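Local coordinates for Alr1585 protein (Nostoc sp., PDB 5C2I), which probably uses its haem to reduce hydrogen peroxide while oxidising dyes and related compounds, as other DyP-type peroxidases do, at residues 59-63 and 464-468; 259-264 and 377-383; 291-297 and 310-314. The protein carries 1 engineered substitution. All coordinates share one frame; numbering follows the deposited sequence.

Contact 1: residues 59-63 and 464-468; sequences KQWIQ and LKTLA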
loop_
_atom_site.group_PDB
_atom_site.type_symbol
_atom_site.label_atom_id
_atom_site.label_comp_id
_atom_site.label_asym_id
_atom_site.label_seq_id
_atom_site.Cartn_x
_atom_site.Cartn_y
_atom_site.Cartn_z
ATOM N N LYS A 59 35.242 -17.429 24.920
ATOM C CA LYS A 59 35.757 -16.088 25.098
ATOM C C LYS A 59 36.243 -15.501 23.782
ATOM O O LYS A 59 35.991 -14.300 23.523
ATOM C CB LYS A 59 36.855 -16.050 26.135
ATOM C CG LYS A 59 36.334 -16.231 27.539
ATOM C CD LYS A 59 37.424 -16.139 28.576
ATOM C CE LYS A 59 36.834 -16.165 29.985
ATOM N NZ LYS A 59 37.878 -16.142 31.013
ATOM N N GLN A 60 36.897 -16.320 22.961
ATOM C CA GLN A 60 37.323 -15.868 21.646
ATOM C C GLN A 60 36.124 -15.473 20.776
ATOM O O GLN A 60 36.179 -14.471 20.040
ATOM C CB GLN A 60 38.162 -16.932 20.940
ATOM C CG GLN A 60 39.510 -17.235 21.610
ATOM C CD GLN A 60 40.139 -18.545 21.133
ATOM O OE1 GLN A 60 39.719 -19.146 20.153
ATOM N NE2 GLN A 60 41.167 -18.985 21.844
ATOM N N TRP A 61 35.065 -16.266 20.828
ATOM C CA TRP A 61 33.850 -15.953 20.064
ATOM C C TRP A 61 33.223 -14.621 20.519
ATOM O O TRP A 61 32.874 -13.756 19.696
ATOM C CB TRP A 61 32.807 -17.083 20.127
ATOM C CG TRP A 61 31.671 -16.703 19.281
ATOM C CD1 TRP A 61 31.573 -16.890 17.924
ATOM C CD2 TRP A 61 30.548 -15.937 19.669
ATOM N NE1 TRP A 61 30.430 -16.306 17.461
ATOM C CE2 TRP A 61 29.787 -15.694 18.505
ATOM C CE3 TRP A 61 30.102 -15.425 20.892
ATOM C CZ2 TRP A 61 28.596 -14.951 18.525
ATOM C CZ3 TRP A 61 28.905 -14.685 20.914
ATOM C CH2 TRP A 61 28.175 -14.454 19.729
ATOM N N ILE A 62 33.056 -14.453 21.827
ATOM C CA ILE A 62 32.482 -13.213 22.357
ATOM C C ILE A 62 33.325 -12.014 21.922
ATOM O O ILE A 62 32.795 -10.976 21.516
ATOM C CB ILE A 62 32.380 -13.275 23.901
ATOM C CG1 ILE A 62 31.328 -14.318 24.308
ATOM C CG2 ILE A 62 31.986 -11.913 24.478
ATOM C CD1 ILE A 62 31.336 -14.630 25.789
ATOM N N GLN A 63 34.642 -12.158 22.047
ATOM C CA GLN A 63 35.570 -11.121 21.621
ATOM C C GLN A 63 35.328 -10.746 20.152
ATOM O O GLN A 63 35.266 -9.549 19.810
ATOM C CB GLN A 63 36.998 -11.583 21.862
ATOM C CG GLN A 63 38.059 -10.596 21.410
ATOM C CD GLN A 63 39.489 -11.143 21.516
ATOM O OE1 GLN A 63 39.811 -12.262 21.039
ATOM N NE2 GLN A 63 40.352 -10.376 22.098
ATOM N N LEU A 464 34.189 -6.873 26.780
ATOM C CA LEU A 464 33.919 -7.947 25.858
ATOM C C LEU A 464 35.037 -8.146 24.834
ATOM O O LEU A 464 35.361 -9.287 24.463
ATOM C CB LEU A 464 32.566 -7.711 25.177
ATOM C CG LEU A 464 31.342 -7.653 26.104
ATOM C CD1 LEU A 464 30.119 -7.188 25.372
ATOM C CD2 LEU A 464 31.121 -9.027 26.735
ATOM N N LYS A 465 35.615 -7.054 24.363
ATOM C CA LYS A 465 36.670 -7.137 23.376
ATOM C C LYS A 465 37.992 -7.717 23.894
ATOM O O LYS A 465 38.822 -8.078 23.081
ATOM C CB LYS A 465 36.976 -5.753 22.812
ATOM C CG LYS A 465 35.928 -5.179 21.876
ATOM C CD LYS A 465 36.516 -3.940 21.206
ATOM C CE LYS A 465 35.536 -3.311 20.254
ATOM N NZ LYS A 465 36.200 -2.173 19.555
ATOM N N THR A 466 38.199 -7.736 25.211
ATOM C CA THR A 466 39.470 -8.190 25.782
ATOM C C THR A 466 39.277 -9.425 26.667
ATOM O O THR A 466 40.123 -9.762 27.478
ATOM C CB THR A 466 40.141 -7.063 26.593
ATOM O OG1 THR A 466 39.276 -6.637 27.643
ATOM C CG2 THR A 466 40.461 -5.876 25.707
ATOM N N LEU A 467 38.152 -10.083 26.499
ATOM C CA LEU A 467 37.835 -11.256 27.285
ATOM C C LEU A 467 38.785 -12.445 26.982
ATOM O O LEU A 467 39.140 -13.182 27.899
ATOM C CB LEU A 467 36.377 -11.591 27.012
ATOM C CG LEU A 467 35.571 -12.424 27.968
ATOM C CD1 LEU A 467 35.628 -11.956 29.397
ATOM C CD2 LEU A 467 34.147 -12.405 27.439
ATOM N N ALA A 468 39.235 -12.576 25.736
ATOM C CA ALA A 468 40.247 -13.532 25.299
ATOM C C ALA A 468 41.534 -12.776 24.954
ATOM O O ALA A 468 41.511 -11.549 24.728
ATOM C CB ALA A 468 39.760 -14.292 24.084
ATOM O OXT ALA A 468 42.574 -13.375 24.874
HETATM O O HOH W 1 38.921 -13.551 30.549
#

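Contact 2: residues 259-264 and 377-383; sequences LEQNVK and EPVSGSG. With HEM (protoporphyrin IX containing Fe), chain E.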
loop_
_atom_site.group_PDB
_atom_site.type_symbol
_atom_site.label_atom_id
_atom_site.label_comp_id
_atom_site.label_asym_id
_atom_site.label_seq_id
_atom_site.Cartn_x
_atom_site.Cartn_y
_atom_site.Cartn_z
ATOM N N LEU A 259 5.795 -11.944 27.917
ATOM C CA LEU A 259 4.467 -11.727 28.525
ATOM C C LEU A 259 3.390 -11.999 27.474
ATOM O O LEU A 259 3.149 -11.189 26.585
ATOM C CB LEU A 259 4.393 -10.291 29.074
ATOM C CG LEU A 259 5.424 -9.891 30.118
ATOM C CD1 LEU A 259 5.190 -8.456 30.620
ATOM C CD2 LEU A 259 5.423 -10.866 31.280
ATOM N N GLU A 260 2.727 -13.130 27.631
ATOM C CA GLU A 260 1.662 -13.543 26.734
ATOM C C GLU A 260 0.378 -12.783 27.017
ATOM O O GLU A 260 -0.007 -12.626 28.183
ATOM C CB GLU A 260 1.389 -15.025 26.891
ATOM C CG GLU A 260 0.355 -15.576 25.928
ATOM C CD GLU A 260 0.189 -17.053 26.079
ATOM O OE1 GLU A 260 -0.401 -17.439 27.106
ATOM O OE2 GLU A 260 0.686 -17.816 25.229
ATOM N N GLN A 261 -0.281 -12.323 25.946
ATOM C CA GLN A 261 -1.463 -11.499 26.074
ATOM C C GLN A 261 -2.673 -12.163 25.457
ATOM O O GLN A 261 -2.678 -12.434 24.275
ATOM C CB GLN A 261 -1.237 -10.132 25.397
ATOM C CG GLN A 261 -0.174 -9.282 26.038
ATOM C CD GLN A 261 0.117 -8.032 25.234
ATOM O OE1 GLN A 261 1.106 -7.955 24.501
ATOM N NE2 GLN A 261 -0.764 -7.039 25.356
ATOM N N ASN A 262 -3.693 -12.408 26.275
ATOM C CA ASN A 262 -4.925 -13.024 25.788
ATOM C C ASN A 262 -5.852 -11.900 25.298
ATOM O O ASN A 262 -6.664 -11.348 26.048
ATOM C CB ASN A 262 -5.565 -13.892 26.841
ATOM C CG ASN A 262 -6.781 -14.633 26.319
ATOM O OD1 ASN A 262 -7.355 -14.267 25.301
ATOM N ND2 ASN A 262 -7.198 -15.655 27.033
ATOM N N VAL A 263 -5.690 -11.554 24.029
ATOM C CA VAL A 263 -6.377 -10.411 23.439
ATOM C C VAL A 263 -7.872 -10.646 23.386
ATOM O O VAL A 263 -8.666 -9.759 23.711
ATOM C CB VAL A 263 -5.834 -10.132 22.022
ATOM C CG1 VAL A 263 -6.582 -8.977 21.367
ATOM C CG2 VAL A 263 -4.348 -9.816 22.074
ATOM N N LYS A 264 -8.268 -11.847 22.999
ATOM C CA LYS A 264 -9.695 -12.169 22.883
ATOM C C LYS A 264 -10.411 -11.974 24.228
ATOM O O LYS A 264 -11.471 -11.315 24.301
ATOM C CB LYS A 264 -9.878 -13.607 22.390
ATOM C CG LYS A 264 -11.328 -14.010 22.144
ATOM C CD LYS A 264 -11.388 -15.475 21.717
ATOM C CE LYS A 264 -12.774 -16.050 21.877
ATOM N NZ LYS A 264 -13.656 -15.429 20.866
ATOM N N GLU A 377 -7.450 -11.466 17.234
ATOM C CA GLU A 377 -7.599 -11.590 18.681
ATOM C C GLU A 377 -7.062 -12.931 19.158
ATOM O O GLU A 377 -7.814 -13.809 19.521
ATOM C CB GLU A 377 -9.074 -11.359 19.074
ATOM C CG GLU A 377 -9.469 -9.889 18.827
ATOM C CD GLU A 377 -10.868 -9.519 19.321
ATOM O OE1 GLU A 377 -11.615 -10.411 19.805
ATOM O OE2 GLU A 377 -11.190 -8.318 19.191
ATOM N N PRO A 378 -5.721 -13.080 19.174
ATOM C CA PRO A 378 -5.135 -14.322 19.654
ATOM C C PRO A 378 -5.460 -14.585 21.132
ATOM O O PRO A 378 -5.484 -13.655 21.940
ATOM C CB PRO A 378 -3.628 -14.112 19.452
ATOM C CG PRO A 378 -3.454 -12.656 19.487
ATOM C CD PRO A 378 -4.695 -12.085 18.855
ATOM N N VAL A 379 -5.673 -15.852 21.468
ATOM C CA VAL A 379 -5.826 -16.287 22.865
ATOM C C VAL A 379 -4.445 -16.571 23.482
ATOM O O VAL A 379 -4.146 -16.144 24.604
ATOM C CB VAL A 379 -6.729 -17.532 22.930
ATOM C CG1 VAL A 379 -6.766 -18.145 24.326
ATOM C CG2 VAL A 379 -8.114 -17.137 22.459
ATOM N N SER A 380 -3.603 -17.299 22.754
ATOM C CA SER A 380 -2.244 -17.651 23.246
ATOM C C SER A 380 -1.247 -17.537 22.101
ATOM O O SER A 380 -1.658 -17.430 20.948
ATOM C CB SER A 380 -2.236 -19.070 23.839
ATOM O OG SER A 380 -2.622 -19.987 22.862
ATOM N N GLY A 381 0.039 -17.505 22.435
ATOM C CA GLY A 381 1.121 -17.450 21.474
ATOM C C GLY A 381 1.485 -16.061 20.958
ATOM O O GLY A 381 2.362 -15.919 20.097
ATOM N N SER A 382 0.813 -15.031 21.478
ATOM C CA SER A 382 1.102 -13.647 21.127
ATOM C C SER A 382 1.269 -12.796 22.361
ATOM O O SER A 382 0.614 -13.014 23.390
ATOM C CB SER A 382 -0.027 -13.050 20.314
ATOM O OG SER A 382 -0.088 -13.609 19.019
ATOM N N GLY A 383 2.148 -11.817 22.258
ATOM C CA GLY A 383 2.361 -10.881 23.373
ATOM C C GLY A 383 3.493 -9.917 23.241
ATOM O O GLY A 383 3.804 -9.440 22.136
HETATM C CHA HEM E . 3.046 2.361 30.149
HETATM C CHB HEM E . 0.998 -1.552 28.211
HETATM C CHC HEM E . 3.740 -4.362 31.040
HETATM C CHD HEM E . 5.572 -0.427 33.121
HETATM C C1A HEM E . 2.231 1.540 29.386
HETATM C C2A HEM E . 1.244 1.994 28.462
HETATM C C3A HEM E . 0.674 0.895 27.922
HETATM C C4A HEM E . 1.320 -0.227 28.488
HETATM C CMA HEM E . -0.400 0.833 26.870
HETATM C CAA HEM E . 0.879 3.445 28.121
HETATM C CBA HEM E . 1.671 4.137 27.009
HETATM C CGA HEM E . 3.121 4.191 27.404
HETATM O O1A HEM E . 3.578 5.104 28.153
HETATM O O2A HEM E . 3.872 3.309 26.983
HETATM C C1B HEM E . 1.620 -2.651 28.800
HETATM C C2B HEM E . 1.337 -4.018 28.453
HETATM C C3B HEM E . 2.116 -4.792 29.195
HETATM C C4B HEM E . 2.854 -3.879 30.071
HETATM C CMB HEM E . 0.366 -4.447 27.411
HETATM C CAB HEM E . 2.306 -6.264 29.220
HETATM C CBB HEM E . 2.045 -7.072 28.178
HETATM C C1C HEM E . 4.461 -3.531 31.913
HETATM C C2C HEM E . 5.228 -3.945 32.982
HETATM C C3C HEM E . 5.727 -2.819 33.585
HETATM C C4C HEM E . 5.267 -1.724 32.845
HETATM C CMC HEM E . 5.539 -5.353 33.402
HETATM C CAC HEM E . 6.554 -2.689 34.783
HETATM C CBC HEM E . 6.604 -3.476 35.829
HETATM C C1D HEM E . 5.085 0.632 32.357
HETATM C C2D HEM E . 5.498 2.005 32.627
HETATM C C3D HEM E . 4.769 2.787 31.842
HETATM C C4D HEM E . 3.942 1.851 31.050
HETATM C CMD HEM E . 6.535 2.492 33.626
HETATM C CAD HEM E . 4.871 4.281 31.737
HETATM C CBD HEM E . 4.013 5.025 32.766
HETATM C CGD HEM E . 4.213 6.497 32.613
HETATM O O1D HEM E . 3.200 7.171 32.440
HETATM O O2D HEM E . 5.365 7.049 32.663
HETATM N NA HEM E . 2.215 0.178 29.450
HETATM N NB HEM E . 2.450 -2.639 29.795
HETATM N NC HEM E . 4.402 -2.169 31.885
HETATM N ND HEM E . 4.096 0.583 31.461
HETATM FE FE HEM E . 3.277 -0.978 30.679
HETATM O O HOH W 2 -3.375 -16.718 27.057
HETATM O O HOH W 3 -1.835 -14.618 22.823
HETATM O O HOH W 4 2.139 -6.575 22.405
HETATM O O HOH W 5 -13.035 -10.769 22.118
HETATM O O HOH W 6 -12.238 -13.092 18.843
HETATM O O HOH W 7 5.030 -1.278 29.161
#

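Contact 3: residues 291-297 and 310-314; sequences RFADGTP and PTNNF. With HEM (protoporphyrin IX containing Fe), chain E.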
loop_
_atom_site.group_PDB
_atom_site.type_symbol
_atom_site.label_atom_id
_atom_site.label_comp_id
_atom_site.label_asym_id
_atom_site.label_seq_id
_atom_site.Cartn_x
_atom_site.Cartn_y
_atom_site.Cartn_z
ATOM N N ARG A 291 -4.792 5.404 29.567
ATOM C CA ARG A 291 -4.884 6.123 28.299
ATOM C C ARG A 291 -5.874 5.402 27.390
ATOM O O ARG A 291 -6.038 4.194 27.452
ATOM C CB ARG A 291 -3.529 6.177 27.556
ATOM C CG ARG A 291 -2.435 6.977 28.222
ATOM C CD ARG A 291 -1.147 6.743 27.453
ATOM N NE ARG A 291 -0.020 7.394 28.064
ATOM C CZ ARG A 291 0.434 8.614 27.773
ATOM N NH1 ARG A 291 -0.177 9.413 26.891
ATOM N NH2 ARG A 291 1.499 9.059 28.410
ATOM N N PHE A 292 -6.520 6.174 26.528
ATOM C CA PHE A 292 -7.243 5.605 25.394
ATOM C C PHE A 292 -6.288 4.904 24.472
ATOM O O PHE A 292 -5.072 5.082 24.576
ATOM C CB PHE A 292 -7.993 6.699 24.650
ATOM C CG PHE A 292 -9.197 7.191 25.399
ATOM C CD1 PHE A 292 -9.086 8.211 26.342
ATOM C CD2 PHE A 292 -10.444 6.617 25.198
ATOM C CE1 PHE A 292 -10.193 8.655 27.065
ATOM C CE2 PHE A 292 -11.541 7.057 25.914
ATOM C CZ PHE A 292 -11.412 8.077 26.847
ATOM N N ALA A 293 -6.847 4.095 23.576
ATOM C CA ALA A 293 -6.070 3.357 22.588
ATOM C C ALA A 293 -5.096 4.270 21.843
ATOM O O ALA A 293 -3.963 3.879 21.604
ATOM C CB ALA A 293 -6.982 2.606 21.625
ATOM N N ASP A 294 -5.532 5.491 21.508
ATOM C CA ASP A 294 -4.676 6.404 20.731
ATOM C C ASP A 294 -3.588 7.078 21.553
ATOM O O ASP A 294 -2.746 7.774 20.997
ATOM C CB ASP A 294 -5.502 7.470 19.960
ATOM C CG ASP A 294 -6.271 8.409 20.890
ATOM O OD1 ASP A 294 -5.643 8.999 21.759
ATOM O OD2 ASP A 294 -7.464 8.622 20.697
ATOM N N GLY A 295 -3.625 6.894 22.874
ATOM C CA GLY A 295 -2.694 7.550 23.763
ATOM C C GLY A 295 -3.222 8.688 24.621
ATOM O O GLY A 295 -2.518 9.148 25.534
ATOM N N THR A 296 -4.456 9.161 24.354
ATOM C CA THR A 296 -5.054 10.228 25.107
ATOM C C THR A 296 -5.085 9.870 26.619
ATOM O O THR A 296 -5.707 8.877 26.993
ATOM C CB THR A 296 -6.517 10.520 24.624
ATOM O OG1 THR A 296 -6.501 10.911 23.233
ATOM C CG2 THR A 296 -7.136 11.645 25.431
ATOM N N PRO A 297 -4.492 10.716 27.486
ATOM C CA PRO A 297 -4.538 10.403 28.926
ATOM C C PRO A 297 -5.935 10.570 29.512
ATOM O O PRO A 297 -6.594 11.597 29.285
ATOM C CB PRO A 297 -3.597 11.452 29.550
ATOM C CG PRO A 297 -2.710 11.875 28.412
ATOM C CD PRO A 297 -3.613 11.849 27.202
ATOM N N PRO A 310 0.719 11.235 20.859
ATOM C CA PRO A 310 -0.002 11.527 22.085
ATOM C C PRO A 310 0.767 12.421 23.031
ATOM O O PRO A 310 2.004 12.410 23.055
ATOM C CB PRO A 310 -0.157 10.163 22.770
ATOM C CG PRO A 310 0.420 9.156 21.831
ATOM C CD PRO A 310 1.196 9.852 20.785
ATOM N N THR A 311 0.036 13.200 23.806
ATOM C CA THR A 311 0.692 14.016 24.802
ATOM C C THR A 311 1.228 13.170 25.970
ATOM O O THR A 311 0.627 12.160 26.334
ATOM C CB THR A 311 -0.248 15.130 25.326
ATOM O OG1 THR A 311 0.542 16.101 26.020
ATOM C CG2 THR A 311 -1.328 14.598 26.249
ATOM N N ASN A 312 2.350 13.620 26.539
ATOM C CA ASN A 312 2.860 13.132 27.818
ATOM C C ASN A 312 2.930 14.189 28.876
ATOM O O ASN A 312 3.498 13.968 29.975
ATOM C CB ASN A 312 4.225 12.456 27.642
ATOM C CG ASN A 312 4.495 11.445 28.752
ATOM O OD1 ASN A 312 3.587 10.739 29.193
ATOM N ND2 ASN A 312 5.711 11.420 29.225
ATOM N N ASN A 313 2.330 15.348 28.561
ATOM C CA ASN A 313 2.504 16.477 29.404
ATOM C C ASN A 313 1.363 16.546 30.395
ATOM O O ASN A 313 0.437 17.320 30.237
ATOM C CB ASN A 313 2.594 17.774 28.623
ATOM C CG ASN A 313 2.949 18.933 29.512
ATOM O OD1 ASN A 313 3.914 18.846 30.301
ATOM N ND2 ASN A 313 2.226 20.051 29.374
ATOM N N PHE A 314 1.452 15.739 31.441
ATOM C CA PHE A 314 0.449 15.802 32.445
ATOM C C PHE A 314 0.969 15.246 33.725
ATOM O O PHE A 314 2.011 14.558 33.767
ATOM C CB PHE A 314 -0.803 15.023 32.016
ATOM C CG PHE A 314 -0.593 13.543 31.850
ATOM C CD1 PHE A 314 -0.119 13.021 30.671
ATOM C CD2 PHE A 314 -0.839 12.673 32.906
ATOM C CE1 PHE A 314 0.110 11.659 30.533
ATOM C CE2 PHE A 314 -0.621 11.325 32.770
ATOM C CZ PHE A 314 -0.135 10.798 31.573
HETATM C CHA HEM E . 3.046 2.361 30.149
HETATM C CHB HEM E . 0.998 -1.552 28.211
HETATM C CHC HEM E . 3.740 -4.362 31.040
HETATM C CHD HEM E . 5.572 -0.427 33.121
HETATM C C1A HEM E . 2.231 1.540 29.386
HETATM C C2A HEM E . 1.244 1.994 28.462
HETATM C C3A HEM E . 0.674 0.895 27.922
HETATM C C4A HEM E . 1.320 -0.227 28.488
HETATM C CMA HEM E . -0.400 0.833 26.870
HETATM C CAA HEM E . 0.879 3.445 28.121
HETATM C CBA HEM E . 1.671 4.137 27.009
HETATM C CGA HEM E . 3.121 4.191 27.404
HETATM O O1A HEM E . 3.578 5.104 28.153
HETATM O O2A HEM E . 3.872 3.309 26.983
HETATM C C1B HEM E . 1.620 -2.651 28.800
HETATM C C2B HEM E . 1.337 -4.018 28.453
HETATM C C3B HEM E . 2.116 -4.792 29.195
HETATM C C4B HEM E . 2.854 -3.879 30.071
HETATM C CMB HEM E . 0.366 -4.447 27.411
HETATM C CAB HEM E . 2.306 -6.264 29.220
HETATM C CBB HEM E . 2.045 -7.072 28.178
HETATM C C1C HEM E . 4.461 -3.531 31.913
HETATM C C2C HEM E . 5.228 -3.945 32.982
HETATM C C3C HEM E . 5.727 -2.819 33.585
HETATM C C4C HEM E . 5.267 -1.724 32.845
HETATM C CMC HEM E . 5.539 -5.353 33.402
HETATM C CAC HEM E . 6.554 -2.689 34.783
HETATM C CBC HEM E . 6.604 -3.476 35.829
HETATM C C1D HEM E . 5.085 0.632 32.357
HETATM C C2D HEM E . 5.498 2.005 32.627
HETATM C C3D HEM E . 4.769 2.787 31.842
HETATM C C4D HEM E . 3.942 1.851 31.050
HETATM C CMD HEM E . 6.535 2.492 33.626
HETATM C CAD HEM E . 4.871 4.281 31.737
HETATM C CBD HEM E . 4.013 5.025 32.766
HETATM C CGD HEM E . 4.213 6.497 32.613
HETATM O O1D HEM E . 3.200 7.171 32.440
HETATM O O2D HEM E . 5.365 7.049 32.663
HETATM N NA HEM E . 2.215 0.178 29.450
HETATM N NB HEM E . 2.450 -2.639 29.795
HETATM N NC HEM E . 4.402 -2.169 31.885
HETATM N ND HEM E . 4.096 0.583 31.461
HETATM FE FE HEM E . 3.277 -0.978 30.679
HETATM O O HOH W 7 5.030 -1.278 29.161
#

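Contact 1: residues 59-63 and 464-468
Q63 carries the one direct hydrogen bond between 59-63 and 464-468: its NE2 donates to K465 O at 2.9 Å, with an N-H...O angle of 158°. The acceptor lies practically in the plane of the Q63 amide, although the donor stands tilted from the plane of the K465 carbonyl. With CG anti to the backbone N (chi1 178°) and the chain extended beyond it, the side chain runs alongside this carbonyl, with CG 3.1 Å from K465 O. Nearer the backbone, Q63 CA makes a C-H...O contact of 3.4 Å with L464 O. Both acceptors belong to the final turn of helix 461-465, whose C-terminal end is likely to be polarised in a way that suits such donors. Replacing Q63 by a leucine would probably leave K465 O without its amide donor and the tail less firmly fixed.

The apolar part of the contact centres on I62, whose CG2 meets L467 CD2 at 3.7 Å and L464 CD2 at 3.8 Å. Next to it, K59 crosses L467 at about a right angle, CG against CG at 3.9 Å. The ammonium end of K59 reaches further: water 1 accepts from NZ and donates to L467 O, while NZ is also weakly bonded to L106 O. A468, the last residue, sets its CB 3.7 Å from Q60 N.

Behind this layer, F96 of strand 93-98 lies against both I62 and L464, and W61 leaves the tail side to pack on helix 159-176. The contact thus ties the chain's C-terminus to the first helix of a ferredoxin-like beta-alpha-beta-beta-alpha-beta unit, the fold of the DyP dimeric alpha+beta barrel domain.

Contact 2: residues 259-264 and 377-383
E260 presents its carboxylate to the backbone at G381, whose N-H meets OE2 at 2.9 Å from above the carboxylate plane in a nearly straight bond (172°). The other oxygen, OE1, is bonded to N449 and, through water 2, reaches V379 O. Extended from a CG anti to the backbone N (chi1 -176°), this side chain runs past S380, while Q261 carries its flat amide to the haem side of the strand. There NE2 lies 3.5 Å from haem CMB and is hydrogen-bonded to E197, whereas OE1 accepts from water 4 and has G383 C 3.3 Å away. The amide of N262 lies beside V379, pointing the same way, with ND2 against CG1; its OD1 accepts from A265 N and so provides the N-cap of helix 263-277. The P378 ring meets V263 through CD, 3.9 Å from CB.

Backbone bonds hold the two segments together behind these groups. Q261 N donates to S382 O over 2.8 Å, and water 3 links Q261 O to S382 N. E260 and G383 form an antiparallel non-hydrogen-bonded pair, in which G383 CA approaches L259 O so closely that no side chain would fit at the glycine. At the helix start P378 O receives V263 N at 3.0 Å and, weakly, K264 N. Water 5 bridges K264 O and E377 OE1, while E377 OE2 forms a salt bridge with R267.

What results is a strand end that leads into a helix N-terminus, with an incoming loop bonded along both. The pairing continues strand 383-390 beside strand 250-261 in the C-terminal sheet, and with L259 CD1 at 3.9 Å from haem CAB this end of the sheet forms part of the haem pocket wall.

Contact 3: residues 291-297 and 310-314
R291 spends its guanidinium on backbone carbonyls from both segments. Its CG sits beside the backbone N (chi1 -66°) and the chain is extended from there to NE, which carries the group across to T311 and N312. NH1 donates to T311 O at 2.9 Å, nearly straight at 171°, and to G295 O at 2.7 Å; both acceptors lie close to the guanidinium plane, so the two bonds together should fix its rotation. NH2 adds a weak bond of 2.8 Å to N312 OD1, an oxygen that also accepts from R337, itself hydrogen-bonded to the haem.

Aromatic contacts gather at F314. Its CZ lies over one face of the R291 guanidinium, and with the two planes 75° apart the ring stands steeply on that face while NH2 sits near the ring's own edge. P297 CB lies over a face of the same ring, toward its rim, in a CH-pi contact 4.0 Å from the centroid. F314 also makes a cation-pi contact with R337.

The arginine-bearing loop is itself compact: a type I beta turn runs from F292 to G295, overlapped by an Asx turn in which D294 OD1 accepts from T296 N and, through its syn lone pair, from T296 OG1. R291 of this loop lines the haem pocket, its NE 3.8 Å from CBA, a carbon of a propionate arm.

Van der Waals contacts complete the account. P310 CG rests 3.6 Å from the carbonyl atom D294 O, and a CB on G295 would collide with the same proline carbon. P297 crosses T311 at about a right angle, CD against CG2 at 3.7 Å, while T311 also packs on V220 of the second subunit.

Overall arrangement
Contacts 2 and 3 meet the same haem at different places: 259-264 touches its vinyl and methyl substituents, whereas 291-297 reaches a propionate arm. Their centres are 24 Å apart and their nearest atoms about 12 Å, with no direct touch, so the cofactor is what they share. Water 7 occupies a coordination position on its iron, 2.3 Å from FE. Contact 1 stands well away from this pocket, its centre 39 Å from that of contact 2 and 45 Å from that of contact 3, which lies across the chain's centre from it. It joins the chain's end to the N-terminal domain, while the other two each contribute residues to the haem pocket.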